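Local coordinates for protein carbohydrate deacetylase Agd3 (Neosartorya fumigata, PDB 6NWZ) that probably removes acetyl groups from the fungal exopolysaccharide galactosaminogalactan, a de-N-acetylation required for biofilm formation by Aspergillus fumigatus, at residues 279-284 against 566-571; 286-291 against 573-578. All coordinates share one frame; numbering follows the deposited sequence.

Contact 1 of 2, residues 279-284 against 566-571; sequences NGISAW and KYSIFQ
Trp284 and Gln571 form the centre of a buried helix-to-helix contact in the deacetylase domain. Helix 275-289 meets the N-terminal end of helix 569-584, which opens with a capping box. Ser568 is the N-cap, and its OG accepts from Gln571 N (3.0 Å). The reciprocal bond runs from Ser568 N to Gln571 OE1 (3.0 Å). Ser568 OG also gives its proton to Gln571 OE1, at 2.9 Å. This hydroxyl lies in the carbonyl plane, on a lone pair, while Ser568 N sits above that plane. The two donors restrict rotation of the amide, so the cap also positions the side chain that faces the other helix.

Beyond CG the Gln571 chain is extended and lies along one face of the indole. Its CG is over the six-membered ring, 3.8 Å from the centroid and 9° off the normal, a CH-pi contact. Its NE2 is over the same face near the rim, 3.1 Å from Trp284 CG. The amide stands nearly upright on the ring, the two planes being 82° apart. The indole reaches across because Trp284 CG is anti to its backbone N (chi1 166°). Its NE1 is hydrogen-bonded to Glu575, one turn further along helix 569-584.

Ile281 covers the other end of the amide. Its CD1 meets Gln571 OE1 at 3.4 Å and lies more loosely by Ser568 OG. Tyr567 presents a ring edge to the indole nitrogen. Phe570 extends the apolar packing towards strand 252-257: its ring meets Phe545 edge-to-face and touches Thr252 and Ile254 of that strand. On the indole side, Phe570 CE2 is 4.0 Å from Trp284 CZ3.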
loop_
_atom_site.group_PDB
_atom_site.type_symbol
_atom_site.label_atom_id
_atom_site.label_comp_id
_atom_site.label_asym_id
_atom_site.label_seq_id
_atom_site.Cartn_x
_atom_site.Cartn_y
_atom_site.Cartn_z
ATOM N N ASN A 279 15.247 0.468 24.194
ATOM C CA ASN A 279 14.320 -0.030 25.208
ATOM C C ASN A 279 12.993 0.713 25.149
ATOM O O ASN A 279 11.933 0.123 25.395
ATOM C CB ASN A 279 14.941 0.088 26.599
ATOM C CG ASN A 279 15.869 -1.064 26.919
ATOM O OD1 ASN A 279 15.661 -2.186 26.456
ATOM N ND2 ASN A 279 16.905 -0.793 27.708
ATOM N N GLY A 280 13.028 2.007 24.825
ATOM C CA GLY A 280 11.790 2.746 24.651
ATOM C C GLY A 280 10.986 2.258 23.462
ATOM O O GLY A 280 9.760 2.127 23.539
ATOM N N ILE A 281 11.663 1.970 22.350
ATOM C CA ILE A 281 10.969 1.459 21.175
ATOM C C ILE A 281 10.380 0.081 21.457
ATOM O O ILE A 281 9.248 -0.217 21.056
ATOM C CB ILE A 281 11.920 1.434 19.965
ATOM C CG1 ILE A 281 12.521 2.824 19.731
ATOM C CG2 ILE A 281 11.189 0.930 18.732
ATOM C CD1 ILE A 281 11.512 3.870 19.309
ATOM N N SER A 282 11.130 -0.779 22.151
ATOM C CA SER A 282 10.637 -2.120 22.453
ATOM C C SER A 282 9.376 -2.061 23.302
ATOM O O SER A 282 8.386 -2.744 23.014
ATOM C CB SER A 282 11.716 -2.933 23.167
ATOM O OG SER A 282 12.867 -3.079 22.359
ATOM N N ALA A 283 9.396 -1.245 24.359
ATOM C CA ALA A 283 8.234 -1.141 25.232
ATOM C C ALA A 283 7.030 -0.576 24.494
ATOM O O ALA A 283 5.884 -0.843 24.873
ATOM C CB ALA A 283 8.572 -0.275 26.442
ATOM N N TRP A 284 7.269 0.185 23.428
ATOM C CA TRP A 284 6.199 0.857 22.705
ATOM C C TRP A 284 5.541 -0.033 21.659
ATOM O O TRP A 284 4.401 0.241 21.267
ATOM C CB TRP A 284 6.750 2.133 22.059
ATOM C CG TRP A 284 5.869 2.750 21.024
ATOM C CD1 TRP A 284 4.833 3.612 21.233
ATOM C CD2 TRP A 284 5.962 2.568 19.607
ATOM N NE1 TRP A 284 4.268 3.973 20.029
ATOM C CE2 TRP A 284 4.944 3.344 19.018
ATOM C CE3 TRP A 284 6.804 1.819 18.780
ATOM C CZ2 TRP A 284 4.748 3.393 17.642
ATOM C CZ3 TRP A 284 6.607 1.869 17.416
ATOM C CH2 TRP A 284 5.587 2.651 16.859
ATOM N N LYS A 566 7.288 10.858 25.511
ATOM C CA LYS A 566 8.600 11.039 24.890
ATOM C C LYS A 566 8.679 10.269 23.568
ATOM O O LYS A 566 9.504 9.377 23.370
ATOM C CB LYS A 566 9.699 10.618 25.856
ATOM C CG LYS A 566 9.865 11.571 27.028
ATOM C CD LYS A 566 10.640 10.935 28.169
ATOM C CE LYS A 566 11.999 10.454 27.708
ATOM N NZ LYS A 566 12.699 9.703 28.785
ATOM N N TYR A 567 7.794 10.647 22.648
ATOM C CA TYR A 567 7.744 10.028 21.330
ATOM C C TYR A 567 8.949 10.422 20.482
ATOM O O TYR A 567 9.315 11.598 20.405
ATOM C CB TYR A 567 6.472 10.452 20.595
ATOM C CG TYR A 567 5.183 9.851 21.104
ATOM C CD1 TYR A 567 4.961 8.482 21.042
ATOM C CD2 TYR A 567 4.176 10.657 21.622
ATOM C CE1 TYR A 567 3.775 7.929 21.492
ATOM C CE2 TYR A 567 2.984 10.114 22.073
ATOM C CZ TYR A 567 2.790 8.749 22.006
ATOM O OH TYR A 567 1.610 8.198 22.452
ATOM N N SER A 568 9.549 9.435 19.822
ATOM C CA SER A 568 10.465 9.734 18.730
ATOM C C SER A 568 9.675 10.222 17.517
ATOM O O SER A 568 8.454 10.063 17.435
ATOM C CB SER A 568 11.284 8.501 18.354
ATOM O OG SER A 568 10.460 7.510 17.759
ATOM N N ILE A 569 10.387 10.823 16.559
ATOM C CA ILE A 569 9.712 11.266 15.343
ATOM C C ILE A 569 9.182 10.067 14.565
ATOM O O ILE A 569 8.168 10.171 13.863
ATOM C CB ILE A 569 10.639 12.141 14.479
ATOM C CG1 ILE A 569 11.945 11.413 14.165
ATOM C CG2 ILE A 569 10.921 13.466 15.165
ATOM C CD1 ILE A 569 12.900 12.237 13.328
ATOM N N PHE A 570 9.839 8.913 14.684
ATOM C CA PHE A 570 9.324 7.701 14.057
ATOM C C PHE A 570 8.035 7.244 14.729
ATOM O O PHE A 570 7.042 6.953 14.053
ATOM C CB PHE A 570 10.379 6.595 14.104
ATOM C CG PHE A 570 9.838 5.236 13.777
ATOM C CD1 PHE A 570 9.588 4.874 12.465
ATOM C CD2 PHE A 570 9.571 4.321 14.782
ATOM C CE1 PHE A 570 9.083 3.624 12.161
ATOM C CE2 PHE A 570 9.069 3.068 14.485
ATOM C CZ PHE A 570 8.823 2.720 13.174
ATOM N N GLN A 571 8.030 7.176 16.062
ATOM C CA GLN A 571 6.821 6.770 16.772
ATOM C C GLN A 571 5.673 7.742 16.518
ATOM O O GLN A 571 4.525 7.321 16.326
ATOM C CB GLN A 571 7.110 6.654 18.266
ATOM C CG GLN A 571 8.089 5.545 18.606
ATOM C CD GLN A 571 8.621 5.660 20.018
ATOM O OE1 GLN A 571 9.550 6.425 20.281
ATOM N NE2 GLN A 571 8.031 4.906 20.937
#

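Contact 2 of 2, residues 286-291 against 573-578; sequences PTINAK and WVETIV
The side chains of Ile288 and Glu575 run antiparallel, each reaching past the other from its own helix. The isoleucine tip therefore lies against the carboxylate. Ile288 CD1 is 3.4 Å from Glu575 OE2 and about as far from OE1, a van der Waals contact that lays a methyl beside the carboxylate. The isoleucine reaches this point with CG1 anti to its backbone N (chi1 -168°).

Lys291 comes to the same carboxylate from another direction. Its chain is extended beyond CG and comes in nearly perpendicular to the glutamate chain. Lys291 NZ makes a salt bridge to Glu575 OE1 at 2.8 Å. The ammonium group approaches on the syn side, 31° out of the carboxylate plane. The glutamate chain is bent at chi2 (-75°), which turns its end towards helix 275-289 although CB leaves the backbone to one side.

The setting is the packing of two neighbouring helices of the deacetylase domain that run in roughly the same direction. Lys291 is three residues on from Ile288, and Glu575 is in the second turn of helix 569-584. The carboxylate has further partners. Gln579 NE2, one turn on in its own helix, also bonds to OE1, and OE2 is the acceptor for Trp284 NE1. This buried carboxylate is thus engaged through both oxygens, and the nearby lysine would be expected to favour its ionised form.

Away from the carboxylate the contact is apolar. Ile288 crosses Val574 obliquely, with Ile288 CG1 4.1 Å from Val574 CG1. One turn later Val578 takes up the isoleucine tip, its CB 4.0 Å from Ile288 CD1. Tyr298 packs on Ile288 as well, and Leu250 and Met292 touch Val578.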
loop_
_atom_site.group_PDB
_atom_site.type_symbol
_atom_site.label_atom_id
_atom_site.label_comp_id
_atom_site.label_asym_id
_atom_site.label_seq_id
_atom_site.Cartn_x
_atom_site.Cartn_y
_atom_site.Cartn_z
ATOM N N PRO A 286 4.294 -3.273 21.815
ATOM C CA PRO A 286 2.994 -3.793 22.272
ATOM C C PRO A 286 1.960 -2.707 22.506
ATOM O O PRO A 286 0.758 -2.961 22.348
ATOM C CB PRO A 286 3.343 -4.534 23.572
ATOM C CG PRO A 286 4.667 -4.003 23.984
ATOM C CD PRO A 286 5.383 -3.685 22.717
ATOM N N THR A 287 2.394 -1.496 22.862
ATOM C CA THR A 287 1.452 -0.405 23.089
ATOM C C THR A 287 0.707 -0.041 21.810
ATOM O O THR A 287 -0.521 0.107 21.814
ATOM C CB THR A 287 2.192 0.814 23.638
ATOM O OG1 THR A 287 2.807 0.478 24.888
ATOM C CG2 THR A 287 1.230 1.976 23.833
ATOM N N ILE A 288 1.438 0.117 20.704
ATOM C CA ILE A 288 0.799 0.484 19.444
ATOM C C ILE A 288 0.039 -0.703 18.861
ATOM O O ILE A 288 -0.963 -0.521 18.158
ATOM C CB ILE A 288 1.842 1.051 18.456
ATOM C CG1 ILE A 288 1.159 1.701 17.252
ATOM C CG2 ILE A 288 2.814 -0.031 17.995
ATOM C CD1 ILE A 288 0.318 2.903 17.601
ATOM N N ASN A 289 0.477 -1.931 19.157
ATOM C CA ASN A 289 -0.269 -3.102 18.707
ATOM C C ASN A 289 -1.664 -3.137 19.315
ATOM O O ASN A 289 -2.642 -3.436 18.622
ATOM C CB ASN A 289 0.497 -4.381 19.046
ATOM C CG ASN A 289 1.463 -4.788 17.948
ATOM O OD1 ASN A 289 1.116 -5.557 17.050
ATOM N ND2 ASN A 289 2.682 -4.265 18.009
ATOM N N ALA A 290 -1.779 -2.824 20.606
ATOM C CA ALA A 290 -3.079 -2.813 21.264
ATOM C C ALA A 290 -3.975 -1.667 20.804
ATOM O O ALA A 290 -5.135 -1.607 21.224
ATOM C CB ALA A 290 -2.896 -2.748 22.781
ATOM N N LYS A 291 -3.474 -0.755 19.973
ATOM C CA LYS A 291 -4.308 0.292 19.396
ATOM C C LYS A 291 -4.929 -0.117 18.068
ATOM O O LYS A 291 -5.772 0.615 17.542
ATOM C CB LYS A 291 -3.493 1.574 19.192
ATOM C CG LYS A 291 -2.961 2.179 20.473
ATOM C CD LYS A 291 -2.380 3.560 20.225
ATOM C CE LYS A 291 -1.945 4.198 21.534
ATOM N NZ LYS A 291 -1.462 5.594 21.354
ATOM N N TRP A 573 5.061 9.382 13.895
ATOM C CA TRP A 573 4.503 9.106 12.577
ATOM C C TRP A 573 3.606 7.876 12.621
ATOM O O TRP A 573 2.473 7.902 12.125
ATOM C CB TRP A 573 5.633 8.931 11.558
ATOM C CG TRP A 573 5.162 8.712 10.140
ATOM C CD1 TRP A 573 4.975 9.667 9.182
ATOM C CD2 TRP A 573 4.827 7.459 9.526
ATOM N NE1 TRP A 573 4.543 9.090 8.014
ATOM C CE2 TRP A 573 4.443 7.735 8.198
ATOM C CE3 TRP A 573 4.810 6.133 9.970
ATOM C CZ2 TRP A 573 4.049 6.734 7.309
ATOM C CZ3 TRP A 573 4.421 5.139 9.084
ATOM C CH2 TRP A 573 4.044 5.447 7.769
ATOM N N VAL A 574 4.090 6.792 13.232
ATOM C CA VAL A 574 3.301 5.567 13.317
ATOM C C VAL A 574 2.032 5.804 14.128
ATOM O O VAL A 574 0.945 5.352 13.750
ATOM C CB VAL A 574 4.155 4.424 13.899
ATOM C CG1 VAL A 574 3.328 3.150 14.058
ATOM C CG2 VAL A 574 5.365 4.170 13.011
ATOM N N GLU A 575 2.141 6.526 15.245
ATOM C CA GLU A 575 0.952 6.854 16.027
ATOM C C GLU A 575 -0.070 7.606 15.182
ATOM O O GLU A 575 -1.269 7.310 15.227
ATOM C CB GLU A 575 1.337 7.673 17.262
ATOM C CG GLU A 575 2.057 6.873 18.338
ATOM C CD GLU A 575 1.126 5.967 19.123
ATOM O OE1 GLU A 575 -0.106 6.105 18.972
ATOM O OE2 GLU A 575 1.625 5.121 19.895
ATOM N N THR A 576 0.389 8.581 14.396
ATOM C CA THR A 576 -0.526 9.341 13.551
ATOM C C THR A 576 -1.192 8.442 12.520
ATOM O O THR A 576 -2.408 8.515 12.307
ATOM C CB THR A 576 0.230 10.480 12.868
ATOM O OG1 THR A 576 0.683 11.409 13.860
ATOM C CG2 THR A 576 -0.656 11.191 11.846
ATOM N N ILE A 577 -0.412 7.566 11.889
ATOM C CA ILE A 577 -0.933 6.756 10.795
ATOM C C ILE A 577 -1.865 5.670 11.323
ATOM O O ILE A 577 -2.960 5.460 10.785
ATOM C CB ILE A 577 0.237 6.177 9.978
ATOM C CG1 ILE A 577 0.575 7.104 8.808
ATOM C CG2 ILE A 577 -0.065 4.773 9.484
ATOM C CD1 ILE A 577 0.973 8.514 9.212
ATOM N N VAL A 578 -1.465 4.985 12.398
ATOM C CA VAL A 578 -2.257 3.872 12.915
ATOM C C VAL A 578 -3.589 4.361 13.467
ATOM O O VAL A 578 -4.640 3.757 13.218
ATOM C CB VAL A 578 -1.462 3.099 13.982
ATOM C CG1 VAL A 578 -2.368 2.096 14.682
ATOM C CG2 VAL A 578 -0.254 2.403 13.358
#

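How the contacts relate
Contacts 1 and 2 are successive parts of one interface between helix 275-289 and helix 569-584, with centres about 10 Å apart. Both helices run the same way, so the segments alternate along the chain: 279-284, 286-291, 566-571, 573-578. The two contacts touch directly. Trp284 CH2 of contact 1 packs on Val574 CG1 of contact 2 at 3.6 Å, and Tyr567 CE1 on Glu575 CG at 3.7 Å. Each helix comes later in the chain than one of two paired parallel strands, 252-257 and 542-546, with short strands in between. The pair carries the zinc ligands Asp255 and His546. The interface therefore joins early and late parts of the deacetylase domain, about 280 residues apart in sequence.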